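Local coordinates for protein beta-lactamase (Serratia marcescens, PDB 5GWA) that probably hydrolyses the beta-lactam ring of antibiotics as a class A extended-spectrum beta-lactamase, and is captured here with the inhibitor avibactam bound covalently, at residues K40-M45 with T159-P164; S47-H52 with I141-T146; A229-G234 with A247-D252; L136-I141 with T167-K172. All blocks are in the same frame, centred on the assembly; numbering follows the deposited sequence. Where two conformers were deposited one is given.

In the fold
The four contacts lie in the interior of one class A beta-lactamase subunit, their centres 10 to 16 Å apart. Interactions 1 and 2 share a small three-stranded sheet ordered 43-44, 161-162, 141-142, and strand 43-44 leads directly into helix 49-63. Interaction 3 pairs two neighbouring strands of the five-stranded sheet and meets interaction 1 through Asn-231. Interaction 4 shares Ile-141 with interaction 2 and uses helix 164-175, which follows strand 161-162. Along the chain, interaction 4 alternates with interactions 1 and 2, while interaction 3 comes last. Together they tie the helix bearing the inhibitor-modified Ser-47 to the small sheet, helix 164-175 and the large sheet.

Interaction 1 of 4, residues K40-M45 with T159-P164; sequences KHHYPM and TNWTTP. With NA (sodium ion), chain L.
The His-42 ring lies flat on the six-membered ring of Trp-161, a face-to-face stack with centroids 3.5 Å apart and planes inclined by 7°. Followed outward, His-42 CB faces Trp-161 CB and CE3, while CG and ND1 sit over CE3 and CD2. CE1 reaches the far end of the indole, 3.3 Å from Trp-161 CH2, and NE2 comes equally near to CZ3; on the other branch, CD2 also meets CZ3. The two side chains run side by side in the same direction. Trp-161 has its CG between the backbone N and the carbonyl carbon (chi1 58°), which lays the indole alongside the imidazole.

The strands beneath are antiparallel. Tyr-43 N donates to Thr-162 O at 2.9 Å, almost straight at 172°, and Thr-162 N returns a more bent bond to Tyr-43 O. Beyond the non-hydrogen-bonded pair Pro-44 and Trp-161, Met-45 N gives a third bond to Asn-160 O. Met-45 bends at its last torsion; CG packs 3.7 Å from Thr-162 CG2, and CE turns back to Trp-161 O. At the other end, Tyr-43 CE2 lies 3.8 Å from Pro-164 CD, with its hydroxyl bonded to Asn-38 O.

Thr-163, the N-cap of the following helix, directs OG1 to a sodium ion at 2.7 Å and also hydrogen-bonds Asp-165 and Ala-166 N. The chemistry is therefore divided: backbone N-H...O hydrogen bonds set the strand register, a nearly parallel aromatic stack adds dispersion beside them, and the capping hydroxyl joins the helix start to a cation.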
# COMPACT_ATOMS: atom_id res chain seq x y z
N LYS A 40 -23.85 16.88 -10.66
CA LYS A 40 -24.40 16.01 -11.69
C LYS A 40 -23.31 15.18 -12.38
O LYS A 40 -23.62 14.32 -13.19
CB LYS A 40 -25.23 16.84 -12.66
CG LYS A 40 -26.51 17.39 -12.04
CD LYS A 40 -27.62 17.58 -13.05
CE LYS A 40 -28.89 18.07 -12.38
NZ LYS A 40 -29.63 16.90 -11.82
N HIS A 41 -22.04 15.41 -12.05
CA HIS A 41 -20.97 14.62 -12.57
C HIS A 41 -20.83 13.31 -11.82
O HIS A 41 -21.38 13.15 -10.72
CB HIS A 41 -19.66 15.44 -12.53
CG HIS A 41 -19.73 16.70 -13.33
ND1 HIS A 41 -19.46 16.73 -14.68
CD2 HIS A 41 -20.08 17.95 -12.99
CE1 HIS A 41 -19.55 17.97 -15.11
NE2 HIS A 41 -19.90 18.74 -14.10
N HIS A 42 -20.06 12.38 -12.41
CA HIS A 42 -19.78 11.10 -11.78
C HIS A 42 -18.34 11.10 -11.28
O HIS A 42 -17.41 11.31 -12.04
CB HIS A 42 -20.01 9.96 -12.76
CG HIS A 42 -21.45 9.74 -13.06
ND1 HIS A 42 -21.92 8.74 -13.89
CD2 HIS A 42 -22.55 10.39 -12.60
CE1 HIS A 42 -23.24 8.77 -13.90
NE2 HIS A 42 -23.65 9.75 -13.13
N TYR A 43 -18.16 10.90 -9.99
CA TYR A 43 -16.86 10.97 -9.38
C TYR A 43 -16.40 9.58 -8.97
O TYR A 43 -17.16 8.82 -8.43
CB TYR A 43 -16.99 11.85 -8.14
CG TYR A 43 -17.31 13.28 -8.47
CD1 TYR A 43 -16.31 14.19 -8.72
CD2 TYR A 43 -18.61 13.72 -8.56
CE1 TYR A 43 -16.60 15.47 -9.13
CE2 TYR A 43 -18.92 15.00 -8.97
CZ TYR A 43 -17.90 15.88 -9.24
OH TYR A 43 -18.19 17.17 -9.62
N PRO A 44 -15.12 9.27 -9.16
CA PRO A 44 -14.62 8.00 -8.72
C PRO A 44 -14.52 7.95 -7.21
O PRO A 44 -14.00 8.88 -6.59
CB PRO A 44 -13.26 7.91 -9.40
CG PRO A 44 -12.86 9.33 -9.62
CD PRO A 44 -14.12 10.07 -9.89
N MET A 45 -15.09 6.91 -6.63
CA MET A 45 -15.20 6.82 -5.17
C MET A 45 -13.88 6.45 -4.46
O MET A 45 -13.67 6.84 -3.29
CB MET A 45 -16.28 5.81 -4.78
CG MET A 45 -17.66 6.30 -5.05
SD MET A 45 -18.94 5.26 -4.35
CE MET A 45 -18.96 3.91 -5.51
N THR A 159 -15.38 3.12 -12.83
CA THR A 159 -16.60 2.32 -12.80
C THR A 159 -17.25 2.28 -11.43
O THR A 159 -18.42 1.90 -11.30
CB THR A 159 -16.40 0.88 -13.31
OG1 THR A 159 -15.58 0.12 -12.41
CG2 THR A 159 -15.75 0.89 -14.67
N ASN A 160 -16.48 2.61 -10.40
CA ASN A 160 -16.99 2.77 -9.05
C ASN A 160 -17.24 4.26 -8.80
O ASN A 160 -16.39 4.96 -8.26
CB ASN A 160 -15.98 2.28 -8.03
CG ASN A 160 -15.84 0.79 -8.00
OD1 ASN A 160 -16.80 0.04 -8.17
ND2 ASN A 160 -14.66 0.33 -7.72
N TRP A 161 -18.39 4.74 -9.25
CA TRP A 161 -18.65 6.18 -9.27
C TRP A 161 -19.85 6.56 -8.45
O TRP A 161 -20.70 5.71 -8.11
CB TRP A 161 -18.84 6.68 -10.71
CG TRP A 161 -19.97 6.00 -11.49
CD1 TRP A 161 -19.83 5.08 -12.49
CD2 TRP A 161 -21.37 6.34 -11.45
NE1 TRP A 161 -21.08 4.71 -12.96
CE2 TRP A 161 -22.03 5.50 -12.37
CE3 TRP A 161 -22.12 7.25 -10.72
CZ2 TRP A 161 -23.42 5.52 -12.53
CZ3 TRP A 161 -23.50 7.28 -10.91
CH2 TRP A 161 -24.11 6.42 -11.82
N THR A 162 -19.95 7.85 -8.16
CA THR A 162 -21.06 8.38 -7.41
C THR A 162 -21.34 9.81 -7.78
O THR A 162 -20.42 10.53 -8.20
CB THR A 162 -20.78 8.29 -5.89
OG1 THR A 162 -21.99 8.52 -5.16
CG2 THR A 162 -19.72 9.29 -5.46
N THR A 163 -22.57 10.26 -7.54
CA THR A 163 -22.79 11.68 -7.41
C THR A 163 -22.58 12.07 -5.95
O THR A 163 -22.70 11.27 -5.06
CB THR A 163 -24.19 12.11 -7.82
OG1 THR A 163 -25.16 11.44 -7.02
CG2 THR A 163 -24.43 11.87 -9.32
N PRO A 164 -22.22 13.34 -5.70
CA PRO A 164 -21.94 13.68 -4.29
C PRO A 164 -23.20 13.73 -3.43
O PRO A 164 -23.16 13.44 -2.23
CB PRO A 164 -21.27 15.04 -4.34
CG PRO A 164 -21.05 15.36 -5.77
CD PRO A 164 -21.82 14.40 -6.63
NA NA L . -27.87 11.80 -7.04
O HOH W 1 -29.07 9.99 -5.39

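Interaction 2 of 4, residues S47-H52 with I141-T146; sequences STYKFH and ISIKAT. With NXL ((2S,5R)-1-formyl-5-[(sulfooxy)amino]piperidine-2-carboxamide), chain B.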
# COMPACT_ATOMS: atom_id res chain seq x y z
N SER A 47 -11.60 4.59 -2.11
CA SER A 47 -11.84 3.86 -0.86
C SER A 47 -13.10 4.30 -0.13
O SER A 47 -13.52 3.59 0.79
CB SER A 47 -10.68 3.98 0.12
OG SER A 47 -9.52 3.26 -0.29
N THR A 48 -13.77 5.38 -0.57
CA THR A 48 -14.98 5.80 0.11
C THR A 48 -16.08 4.75 -0.01
O THR A 48 -16.89 4.65 0.89
CB THR A 48 -15.52 7.17 -0.36
OG1 THR A 48 -15.90 7.09 -1.72
CG2 THR A 48 -14.45 8.26 -0.14
N TYR A 49 -15.99 3.87 -1.00
CA TYR A 49 -17.00 2.83 -1.12
C TYR A 49 -16.92 1.74 -0.11
O TYR A 49 -17.83 0.88 -0.03
CB TYR A 49 -17.14 2.33 -2.54
CG TYR A 49 -16.19 1.23 -2.99
CD1 TYR A 49 -14.93 1.05 -2.41
CD2 TYR A 49 -16.51 0.43 -4.10
CE1 TYR A 49 -14.06 0.07 -2.88
CE2 TYR A 49 -15.66 -0.56 -4.55
CZ TYR A 49 -14.41 -0.71 -3.97
OH TYR A 49 -13.52 -1.67 -4.45
N LYS A 50 -15.91 1.77 0.74
CA LYS A 50 -15.81 0.81 1.84
C LYS A 50 -16.88 1.11 2.90
O LYS A 50 -17.22 0.24 3.71
CB LYS A 50 -14.41 0.81 2.46
CG LYS A 50 -13.36 0.28 1.47
CD LYS A 50 -11.94 0.61 1.91
CE LYS A 50 -10.96 0.22 0.83
NZ LYS A 50 -9.56 0.45 1.26
N PHE A 51 -17.36 2.34 2.94
CA PHE A 51 -18.55 2.65 3.76
C PHE A 51 -19.73 1.82 3.32
O PHE A 51 -20.39 1.13 4.13
CB PHE A 51 -18.84 4.17 3.70
CG PHE A 51 -20.18 4.55 4.29
CD1 PHE A 51 -20.40 4.38 5.64
CD2 PHE A 51 -21.17 5.09 3.50
CE1 PHE A 51 -21.60 4.76 6.22
CE2 PHE A 51 -22.40 5.43 4.07
CZ PHE A 51 -22.60 5.26 5.43
N HIS A 52 -19.97 1.83 2.02
CA HIS A 52 -21.14 1.17 1.43
C HIS A 52 -20.97 -0.33 1.69
O HIS A 52 -21.90 -1.03 2.04
CB HIS A 52 -21.18 1.42 -0.07
CG HIS A 52 -21.18 2.87 -0.46
ND1 HIS A 52 -20.12 3.71 -0.14
CD2 HIS A 52 -22.01 3.60 -1.23
CE1 HIS A 52 -20.37 4.91 -0.63
NE2 HIS A 52 -21.50 4.87 -1.30
N ILE A 141 -25.31 5.69 -7.53
CA ILE A 141 -24.10 5.05 -7.03
C ILE A 141 -23.88 3.77 -7.84
O ILE A 141 -24.81 2.96 -7.97
CB ILE A 141 -24.21 4.70 -5.53
CG1 ILE A 141 -24.46 5.97 -4.70
CG2 ILE A 141 -22.93 4.02 -5.03
CD1 ILE A 141 -24.72 5.78 -3.24
N SER A 142 -22.64 3.56 -8.27
CA SER A 142 -22.27 2.39 -9.06
C SER A 142 -21.13 1.67 -8.38
O SER A 142 -20.05 2.25 -8.21
CB SER A 142 -21.87 2.80 -10.47
OG SER A 142 -21.35 1.70 -11.20
N ILE A 143 -21.35 0.42 -8.00
CA ILE A 143 -20.31 -0.41 -7.39
C ILE A 143 -20.07 -1.61 -8.29
O ILE A 143 -20.94 -2.52 -8.39
CB ILE A 143 -20.66 -0.79 -5.94
CG1 ILE A 143 -20.76 0.49 -5.08
CG2 ILE A 143 -19.70 -1.82 -5.35
CD1 ILE A 143 -21.43 0.33 -3.74
N LYS A 144 -18.87 -1.66 -8.86
CA LYS A 144 -18.55 -2.59 -9.93
C LYS A 144 -17.25 -3.37 -9.73
O LYS A 144 -17.03 -4.34 -10.43
CB LYS A 144 -18.52 -1.85 -11.24
CG LYS A 144 -19.87 -1.25 -11.63
CD LYS A 144 -20.92 -2.27 -11.97
CE LYS A 144 -22.29 -1.60 -12.02
NZ LYS A 144 -23.32 -2.52 -12.56
N ALA A 145 -16.30 -2.80 -9.01
CA ALA A 145 -14.94 -3.37 -9.04
C ALA A 145 -14.37 -3.43 -7.64
O ALA A 145 -14.48 -2.50 -6.87
CB ALA A 145 -14.01 -2.56 -9.88
N THR A 146 -13.68 -4.51 -7.35
CA THR A 146 -12.99 -4.69 -6.09
C THR A 146 -11.70 -3.88 -6.10
O THR A 146 -11.35 -3.29 -7.11
CB THR A 146 -12.59 -6.16 -5.87
OG1 THR A 146 -11.71 -6.55 -6.93
CG2 THR A 146 -13.80 -7.07 -5.84
OAC NXL B . -8.95 5.00 -1.64
CAN NXL B . -8.56 4.05 -0.98
N NXL B . -7.39 3.57 -1.00
CAJ NXL B . -6.93 2.66 0.02
CA NXL B . -6.43 4.08 -1.97
C NXL B . -5.97 3.10 -2.99
O NXL B . -6.27 1.92 -2.92
NAA NXL B . -5.11 3.58 -3.88
CB NXL B . -5.25 4.65 -1.23
CAH NXL B . -4.73 3.74 -0.14
CAO NXL B . -5.84 3.32 0.82
NAK NXL B . -6.38 4.37 1.71
OAL NXL B . -6.24 5.62 1.30
SAR NXL B . -7.24 6.61 1.90
OAD NXL B . -6.53 7.20 2.99
OAE NXL B . -7.60 7.72 1.08
OAG NXL B . -8.62 5.75 2.01
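Tyr-49 CD2 packs 4.1 Å from Ile-143 CG2, the ring and the branched chain crossing obliquely. At the ring's far end OH donates to Ala-145 O over 2.7 Å, meeting a lone pair in the carbonyl plane with a C=O...O angle of 140°. The acceptor lies near the plane of the phenol at its edge, and Asn-160 ND2 is a second donor to the same oxygen, so two bonds grip it. A chi1 of 86° directs the Tyr-49 phenol across to the 141-146 segment.

One turn on, His-52 presents its ring edge to Ile-141: NE2 is 3.9 Å from CD1, with CG2 beside CD2. Its CB rests 3.8 Å from Ile-143 CD1.

Ser-47 and Lys-50 take no part in this packing. Ser-47 OG is joined covalently to carbon CAN of the opened avibactam at 1.4 Å, and Ser-47 N makes a weak hydrogen bond to the inhibitor's OAC. Lys-50 NZ donates to Ser-47 OG at 3.2 Å and also bonds Ser-111 and Asn-113. This serine and lysine at a helix start form the SxxK motif shared by serine beta-lactamases and penicillin-binding proteins, here in a class A active site.

Interaction 3 of 4, residues A229-G234 with A247-D252; sequences ATNDIG and AVYVSD. With NA (sodium ion), chain X.
A beta hairpin in the five-stranded antiparallel sheet brings Thr-230 opposite Val-250 and Asp-232 opposite Val-248 as hydrogen-bonded pairs. The short segment axes run at 176°, 4.7 Å apart at closest approach. Thr-230 N donates to Val-250 O, and Val-250 N to Thr-230 O, both at 2.9 Å; the latter donor is tilted 34° from the carbonyl plane. The Asp-232 and Val-248 bonds are straighter, with Val-248 N reaching Asp-232 O at 3.0 Å. Between these pairs, Asn-231 CA makes a CA-H...O contact with Val-248 O.

On the face carrying Asn-231, Ile-233, Ala-247 and Tyr-249, the Asn-231 amide meets the tyrosine obliquely, its plane turned 65° from the ring. OD1 comes 3.5 Å from Tyr-249 CD2, while ND2 bonds Pro-44 O outside the hairpin. Set anti to its own carbonyl carbon, Ile-233 CG2 is directed at the other end of the ring, 3.5 Å from Tyr-249 OH, and also touches Ala-247 CB. The tyrosine hydroxyl is bonded to Thr-167 OG1 of helix 164-175.

On the opposite face, a water accepts from Thr-230 OG1 and donates to Val-250 O, the oxygen that also receives Thr-230 N. Ala-229 O binds a sodium ion at 2.9 Å. Asp-232 turns its carboxylate from the partner strand to His-214 ND1 and Leu-202 N.

The four main-chain hydrogen bonds thus fix the register, while Asn-231 ND2 and Tyr-249 OH, both buried, are spent on the 43-44 strand and helix 164-175, linking the sheet to its surroundings.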
# COMPACT_ATOMS: atom_id res chain seq x y z
N ALA A 229 -8.63 10.91 -8.00
CA ALA A 229 -9.51 11.03 -6.83
C ALA A 229 -8.75 11.39 -5.55
O ALA A 229 -7.75 10.78 -5.23
CB ALA A 229 -10.28 9.75 -6.62
N THR A 230 -9.25 12.42 -4.87
CA THR A 230 -8.85 12.73 -3.49
C THR A 230 -10.15 13.14 -2.79
O THR A 230 -10.73 14.20 -3.04
CB THR A 230 -7.84 13.89 -3.45
OG1 THR A 230 -6.76 13.62 -4.33
CG2 THR A 230 -7.29 14.09 -2.05
N ASN A 231 -10.65 12.25 -1.92
CA ASN A 231 -12.01 12.33 -1.44
C ASN A 231 -12.05 12.22 0.09
O ASN A 231 -11.20 11.57 0.69
CB ASN A 231 -12.82 11.13 -1.96
CG ASN A 231 -12.73 10.94 -3.48
OD1 ASN A 231 -12.65 11.92 -4.25
ND2 ASN A 231 -13.02 9.70 -3.92
N ASP A 232 -13.14 12.73 0.67
CA ASP A 232 -13.48 12.48 2.09
C ASP A 232 -14.98 12.69 2.26
O ASP A 232 -15.56 13.64 1.70
CB ASP A 232 -12.66 13.40 2.97
CG ASP A 232 -12.58 12.93 4.41
OD1 ASP A 232 -12.98 11.76 4.69
OD2 ASP A 232 -12.05 13.71 5.24
N ILE A 233 -15.63 11.74 2.93
CA ILE A 233 -17.08 11.75 3.14
C ILE A 233 -17.37 11.48 4.60
O ILE A 233 -16.62 10.72 5.23
CB ILE A 233 -17.82 10.73 2.24
CG1 ILE A 233 -17.60 9.29 2.68
CG2 ILE A 233 -17.39 10.91 0.80
CD1 ILE A 233 -18.52 8.31 1.97
N GLY A 234 -18.40 12.09 5.17
CA GLY A 234 -18.69 11.80 6.59
C GLY A 234 -19.80 12.60 7.17
O GLY A 234 -20.50 13.34 6.47
N ALA A 247 -19.84 15.45 1.66
CA ALA A 247 -19.00 14.66 0.78
C ALA A 247 -18.26 15.55 -0.19
O ALA A 247 -18.88 16.42 -0.82
CB ALA A 247 -19.83 13.66 0.04
N VAL A 248 -16.94 15.42 -0.25
CA VAL A 248 -16.16 16.20 -1.20
C VAL A 248 -15.30 15.26 -2.03
O VAL A 248 -14.58 14.42 -1.50
CB VAL A 248 -15.26 17.27 -0.53
CG1 VAL A 248 -14.50 18.07 -1.57
CG2 VAL A 248 -16.09 18.19 0.36
N TYR A 249 -15.39 15.40 -3.36
CA TYR A 249 -14.61 14.60 -4.29
C TYR A 249 -13.76 15.53 -5.15
O TYR A 249 -14.29 16.30 -5.93
CB TYR A 249 -15.52 13.79 -5.24
CG TYR A 249 -16.43 12.87 -4.50
CD1 TYR A 249 -17.64 13.30 -3.99
CD2 TYR A 249 -16.08 11.53 -4.31
CE1 TYR A 249 -18.47 12.43 -3.32
CE2 TYR A 249 -16.85 10.70 -3.53
CZ TYR A 249 -18.02 11.15 -3.03
OH TYR A 249 -18.76 10.26 -2.32
N VAL A 250 -12.45 15.57 -4.91
CA VAL A 250 -11.54 16.33 -5.78
C VAL A 250 -11.04 15.39 -6.86
O VAL A 250 -10.29 14.45 -6.59
CB VAL A 250 -10.35 16.90 -4.97
CG1 VAL A 250 -9.43 17.69 -5.89
CG2 VAL A 250 -10.83 17.74 -3.81
N SER A 251 -11.55 15.56 -8.10
CA SER A 251 -11.29 14.58 -9.13
C SER A 251 -10.49 15.15 -10.29
O SER A 251 -10.49 16.34 -10.51
CB SER A 251 -12.60 13.92 -9.62
OG SER A 251 -13.35 14.80 -10.45
N ASP A 252 -9.83 14.24 -11.01
CA ASP A 252 -9.05 14.56 -12.20
C ASP A 252 -8.22 15.81 -12.04
O ASP A 252 -8.37 16.80 -12.76
CB ASP A 252 -9.97 14.61 -13.41
CG ASP A 252 -10.58 13.26 -13.72
OD1 ASP A 252 -10.08 12.24 -13.21
OD2 ASP A 252 -11.52 13.23 -14.56
NA NA X . -5.10 11.07 -4.05
O HOH W 2 -7.54 14.26 -6.90

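Interaction 4 of 4, residues L136-I141 with T167-K172; sequences LGVKNI and TVQLLK. With NA (sodium ion), chain V.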
# COMPACT_ATOMS: atom_id res chain seq x y z
N LEU A 136 -31.83 0.66 -0.92
CA LEU A 136 -32.09 1.60 0.15
C LEU A 136 -32.85 2.84 -0.35
O LEU A 136 -33.24 3.69 0.45
CB LEU A 136 -30.77 2.01 0.83
CG LEU A 136 -30.03 0.89 1.55
CD1 LEU A 136 -28.71 1.40 2.10
CD2 LEU A 136 -30.84 0.27 2.67
N GLY A 137 -32.99 2.96 -1.68
CA GLY A 137 -33.59 4.11 -2.33
C GLY A 137 -32.64 5.25 -2.65
O GLY A 137 -33.03 6.41 -2.60
N VAL A 138 -31.35 4.93 -2.78
CA VAL A 138 -30.35 5.93 -3.18
C VAL A 138 -29.84 5.63 -4.58
O VAL A 138 -29.07 4.66 -4.79
CB VAL A 138 -29.14 5.98 -2.22
CG1 VAL A 138 -28.18 7.11 -2.61
CG2 VAL A 138 -29.62 6.15 -0.79
N LYS A 139 -30.21 6.48 -5.53
CA LYS A 139 -29.79 6.32 -6.91
C LYS A 139 -28.39 6.91 -7.09
O LYS A 139 -27.88 7.60 -6.19
CB LYS A 139 -30.77 7.01 -7.86
CG LYS A 139 -32.18 6.45 -7.82
CD LYS A 139 -32.99 6.97 -8.99
CE LYS A 139 -34.24 6.14 -9.21
NZ LYS A 139 -35.34 6.67 -8.36
N ASN A 140 -27.80 6.68 -8.25
CA ASN A 140 -26.56 7.39 -8.67
C ASN A 140 -25.35 6.97 -7.88
O ASN A 140 -24.40 7.76 -7.71
CB ASN A 140 -26.72 8.89 -8.64
CG ASN A 140 -27.44 9.42 -9.87
OD1 ASN A 140 -27.48 8.75 -10.91
ND2 ASN A 140 -28.13 10.50 -9.70
N ILE A 141 -25.31 5.69 -7.53
CA ILE A 141 -24.10 5.05 -7.03
C ILE A 141 -23.88 3.77 -7.84
O ILE A 141 -24.81 2.96 -7.97
CB ILE A 141 -24.21 4.70 -5.53
CG1 ILE A 141 -24.46 5.97 -4.70
CG2 ILE A 141 -22.93 4.02 -5.03
CD1 ILE A 141 -24.72 5.78 -3.24
N THR A 167 -24.14 10.42 -2.05
CA THR A 167 -23.39 10.07 -0.88
C THR A 167 -24.00 10.62 0.39
O THR A 167 -24.14 9.89 1.38
CB THR A 167 -21.94 10.54 -0.99
OG1 THR A 167 -21.39 10.12 -2.25
CG2 THR A 167 -21.13 10.03 0.15
N VAL A 168 -24.32 11.91 0.40
CA VAL A 168 -24.86 12.49 1.63
C VAL A 168 -26.30 12.00 1.92
O VAL A 168 -26.65 11.86 3.09
CB VAL A 168 -24.76 14.01 1.71
CG1 VAL A 168 -23.33 14.48 1.74
CG2 VAL A 168 -25.57 14.68 0.59
N GLN A 169 -27.09 11.69 0.90
CA GLN A 169 -28.38 11.01 1.11
C GLN A 169 -28.18 9.71 1.85
O GLN A 169 -28.90 9.42 2.83
CB GLN A 169 -29.08 10.78 -0.22
CG GLN A 169 -29.57 12.08 -0.86
CD GLN A 169 -29.79 11.95 -2.35
OE1 GLN A 169 -30.00 10.84 -2.87
NE2 GLN A 169 -29.79 13.08 -3.05
N LEU A 170 -27.21 8.93 1.39
CA LEU A 170 -26.90 7.68 2.06
C LEU A 170 -26.39 7.88 3.47
O LEU A 170 -26.71 7.09 4.39
CB LEU A 170 -25.93 6.86 1.21
CG LEU A 170 -25.52 5.48 1.73
CD1 LEU A 170 -26.74 4.56 1.65
CD2 LEU A 170 -24.38 4.86 0.92
N LEU A 171 -25.46 8.83 3.65
CA LEU A 171 -24.93 9.11 4.99
C LEU A 171 -26.02 9.52 5.98
O LEU A 171 -25.95 9.16 7.15
CB LEU A 171 -23.86 10.20 4.93
CG LEU A 171 -22.54 9.77 4.32
CD1 LEU A 171 -21.76 10.98 3.90
CD2 LEU A 171 -21.70 8.90 5.24
N LYS A 172 -27.03 10.25 5.50
CA LYS A 172 -28.13 10.68 6.35
C LYS A 172 -29.07 9.53 6.74
O LYS A 172 -29.38 9.39 7.94
CB LYS A 172 -28.90 11.81 5.66
CG LYS A 172 -30.11 12.30 6.43
CD LYS A 172 -30.66 13.55 5.79
CE LYS A 172 -31.85 14.11 6.56
NZ LYS A 172 -32.11 15.53 6.20
NA NA V . -27.62 3.53 -6.73
O HOH W 3 -31.96 9.22 -1.80
O HOH W 1 -29.07 9.99 -5.39
O HOH W 4 -26.04 1.32 -6.03
O HOH W 5 -29.71 2.86 -8.35
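Leu-136 CD1 meets Leu-170 CD1 at 3.8 Å, the two leucines approaching at a slant through these methyls. Gly-137 then departs from helical geometry with a positive phi of 88°, at the exit from helix 126-135. Its own O accepts from a water that also donates to Gln-169 OE1 at 2.8 Å.

Val-138 follows with both methyl branches in use. CG2 approaches Leu-170 CD1 at about a right angle between the side chains, 4.1 Å away, and CG1 faces Gln-169 OE1. Because CG2 is anti to the carbonyl carbon and CG1 anti to the backbone N (chi1 -176°), the branches divide between the leucine and the amide. The backbone oxygen of Val-138 binds a sodium ion at 2.7 Å, completed in part by two waters, one of which donates to Ile-141 O.

Lys-139 contributes its carbonyl: another water, distinct from those on this sodium ion, donates to Lys-139 O and to Gln-169 OE1, and it also coordinates the sodium ion held by Thr-163. Gln-169 OE1 thus receives two water bonds, each bridging to a main-chain oxygen of the loop. Ile-141 closes the segment, its CD1 4.3 Å from Leu-170 CD2, the other methyl of that leucine.

Leu-170 consequently receives three apolar side chains from the loop, while Phe-51 and His-52 of helix 49-63 also pack on it. The loop between helix 126-135 and strand 141-142 therefore lies against helix 164-175, whose Thr-167 and Val-168 touch Ala-247 of strand 243-253.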